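Local structure of cysteine protease (Xylella fastidiosa, 3OIS) at residues A[142-147]-A[166-171]. The protein is probably a papain-like cysteine protease that cleaves peptide bonds, and it binds the nucleotide uridine diphosphate. Residues are numbered along the deposited sequence; the frame is centred on the assembly and turned at random. Where two conformers were deposited one is given.
Sequences KEWPYG and KKPSDQ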
loop_
_atom_site.group_PDB
_atom_site.type_symbol
_atom_site.label_atom_id
_atom_site.label_comp_id
_atom_site.label_asym_id
_atom_site.label_seq_id
_atom_site.Cartn_x
_atom_site.Cartn_y
_atom_site.Cartn_z
ATOM N N LYS A 142 -9.715 4.220 15.550
ATOM C CA LYS A 142 -10.051 4.322 16.987
ATOM C C LYS A 142 -10.836 3.191 17.537
ATOM O O LYS A 142 -10.636 2.848 18.713
ATOM C CB LYS A 142 -10.683 5.695 17.348
ATOM C CG LYS A 142 -9.567 6.773 17.475
ATOM C CD LYS A 142 -10.023 8.236 17.508
ATOM C CE LYS A 142 -8.812 9.152 17.728
ATOM N NZ LYS A 142 -9.210 10.568 18.062
ATOM N N GLU A 143 -11.719 2.607 16.722
ATOM C CA GLU A 143 -12.543 1.468 17.098
ATOM C C GLU A 143 -11.763 0.143 17.061
ATOM O O GLU A 143 -12.119 -0.822 17.718
ATOM C CB GLU A 143 -13.723 1.387 16.123
ATOM C CG GLU A 143 -14.828 0.427 16.488
ATOM C CD GLU A 143 -16.033 0.578 15.561
ATOM O OE1 GLU A 143 -15.948 1.323 14.553
ATOM O OE2 GLU A 143 -17.093 -0.045 15.853
ATOM N N TRP A 144 -10.684 0.092 16.258
ATOM C CA TRP A 144 -9.845 -1.140 16.170
ATOM C C TRP A 144 -8.401 -0.693 16.001
ATOM O O TRP A 144 -7.886 -0.597 14.827
ATOM C CB TRP A 144 -10.300 -2.098 15.016
ATOM C CG TRP A 144 -9.747 -3.496 15.230
ATOM C CD1 TRP A 144 -8.818 -4.159 14.446
ATOM C CD2 TRP A 144 -10.064 -4.389 16.324
ATOM N NE1 TRP A 144 -8.518 -5.367 15.010
ATOM C CE2 TRP A 144 -9.306 -5.575 16.131
ATOM C CE3 TRP A 144 -10.902 -4.303 17.439
ATOM C CZ2 TRP A 144 -9.349 -6.661 17.050
ATOM C CZ3 TRP A 144 -11.003 -5.414 18.315
ATOM C CH2 TRP A 144 -10.202 -6.556 18.137
ATOM N N PRO A 145 -7.782 -0.319 17.122
ATOM C CA PRO A 145 -6.544 0.458 17.038
ATOM C C PRO A 145 -5.343 -0.393 16.630
ATOM O O PRO A 145 -5.356 -1.608 16.775
ATOM C CB PRO A 145 -6.347 1.021 18.453
ATOM C CG PRO A 145 -7.419 0.395 19.337
ATOM C CD PRO A 145 -8.441 -0.243 18.460
ATOM N N TYR A 146 -4.321 0.285 16.126
ATOM C CA TYR A 146 -3.109 -0.376 15.642
ATOM C C TYR A 146 -2.153 -0.807 16.742
ATOM O O TYR A 146 -1.964 -0.069 17.687
ATOM C CB TYR A 146 -2.404 0.614 14.691
ATOM C CG TYR A 146 -1.455 -0.097 13.737
ATOM C CD1 TYR A 146 -1.967 -0.862 12.670
ATOM C CD2 TYR A 146 -0.063 0.025 13.917
ATOM C CE1 TYR A 146 -1.061 -1.540 11.784
ATOM C CE2 TYR A 146 0.863 -0.684 13.120
ATOM C CZ TYR A 146 0.312 -1.433 12.010
ATOM O OH TYR A 146 1.195 -2.051 11.152
ATOM N N GLY A 147 -1.554 -2.000 16.637
ATOM C CA GLY A 147 -0.541 -2.415 17.603
ATOM C C GLY A 147 0.378 -3.297 16.800
ATOM O O GLY A 147 -0.114 -4.165 16.117
ATOM N N LYS A 166 -5.799 -10.652 16.740
ATOM C CA LYS A 166 -7.141 -10.546 17.345
ATOM C C LYS A 166 -8.287 -10.282 16.346
ATOM O O LYS A 166 -8.190 -9.414 15.440
ATOM C CB LYS A 166 -7.078 -9.389 18.354
ATOM C CG LYS A 166 -6.369 -9.667 19.651
ATOM C CD LYS A 166 -6.934 -8.687 20.703
ATOM C CE LYS A 166 -8.450 -8.521 20.442
ATOM N NZ LYS A 166 -9.233 -8.194 21.705
ATOM N N LYS A 167 -9.395 -11.013 16.485
ATOM C CA LYS A 167 -10.528 -10.855 15.608
ATOM C C LYS A 167 -11.259 -9.524 15.985
ATOM O O LYS A 167 -11.605 -9.348 17.146
ATOM C CB LYS A 167 -11.531 -12.040 15.776
ATOM C CG LYS A 167 -12.730 -11.875 14.864
ATOM C CD LYS A 167 -13.729 -12.995 14.989
ATOM C CE LYS A 167 -14.863 -12.738 14.005
ATOM N NZ LYS A 167 -15.575 -14.006 13.759
ATOM N N PRO A 168 -11.475 -8.630 15.034
ATOM C CA PRO A 168 -12.236 -7.408 15.353
ATOM C C PRO A 168 -13.681 -7.751 15.826
ATOM O O PRO A 168 -14.346 -8.731 15.402
ATOM C CB PRO A 168 -12.302 -6.650 14.042
ATOM C CG PRO A 168 -11.016 -7.176 13.217
ATOM C CD PRO A 168 -10.940 -8.612 13.633
ATOM N N SER A 169 -14.135 -6.894 16.713
ATOM C CA SER A 169 -15.421 -7.084 17.341
ATOM C C SER A 169 -16.554 -7.028 16.347
ATOM O O SER A 169 -16.480 -6.481 15.226
ATOM C CB SER A 169 -15.591 -5.960 18.373
ATOM O OG SER A 169 -16.093 -4.808 17.709
ATOM N N ASP A 170 -17.681 -7.614 16.753
ATOM C CA ASP A 170 -18.852 -7.557 15.905
ATOM C C ASP A 170 -19.219 -6.125 15.550
ATOM O O ASP A 170 -19.649 -5.874 14.399
ATOM C CB ASP A 170 -20.041 -8.198 16.628
ATOM C CG ASP A 170 -20.022 -9.689 16.516
ATOM O OD1 ASP A 170 -19.092 -10.231 15.841
ATOM O OD2 ASP A 170 -20.937 -10.299 17.113
ATOM N N GLN A 171 -19.003 -5.203 16.499
ATOM C CA GLN A 171 -19.356 -3.764 16.288
ATOM C C GLN A 171 -18.455 -3.166 15.181
ATOM O O GLN A 171 -18.917 -2.419 14.337
ATOM C CB GLN A 171 -19.314 -2.870 17.566
ATOM C CG GLN A 171 -20.079 -1.479 17.416
ATOM C CD GLN A 171 -21.548 -1.549 16.756
ATOM O OE1 GLN A 171 -22.384 -2.360 17.160
ATOM N NE2 GLN A 171 -21.804 -0.713 15.689
HETATM O O HOH W 1 -6.583 -7.521 14.411
#
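Over one face of the Trp144 indole sits Pro168, whose CA lies 3.4 Å from the centroid of the six-membered ring and 12° off its normal, a CH-pi contact. The Pro168 side chain runs at about a right angle to that of Trp144 and sets CG 3.7 Å from Trp144 CE2. At the indole edge the carbonyl O of Lys166 lies near the ring plane, 3.4 Å from Trp144 CZ2. Water 1 takes the Trp144 NE1 proton in plane at 3.0 Å and is placed to donate to Lys166 O, bridging the two segments, which share no direct hydrogen bond. The Lys166 chain, bent at chi3 (37°), lays CE 3.5 Å from Trp144 CH2, beside the six-membered ring. In this papain-family domain, the contact joins the two ends of a long loop excursion with no helix or strand, just where it enters helix 170-176. Ser169 is the N-cap of that helix, its OG bonded to Cys172 N, and Pro168 also packs on Phe106 and Tyr109 of helix 104-114. Farther along, Glu143, in the conformer given, brings OE2 to 3.4 Å from Gln171 O, two acceptors without a hydrogen bond; Gln171 NE2 is hydrogen-bonded to Asp175 OD1.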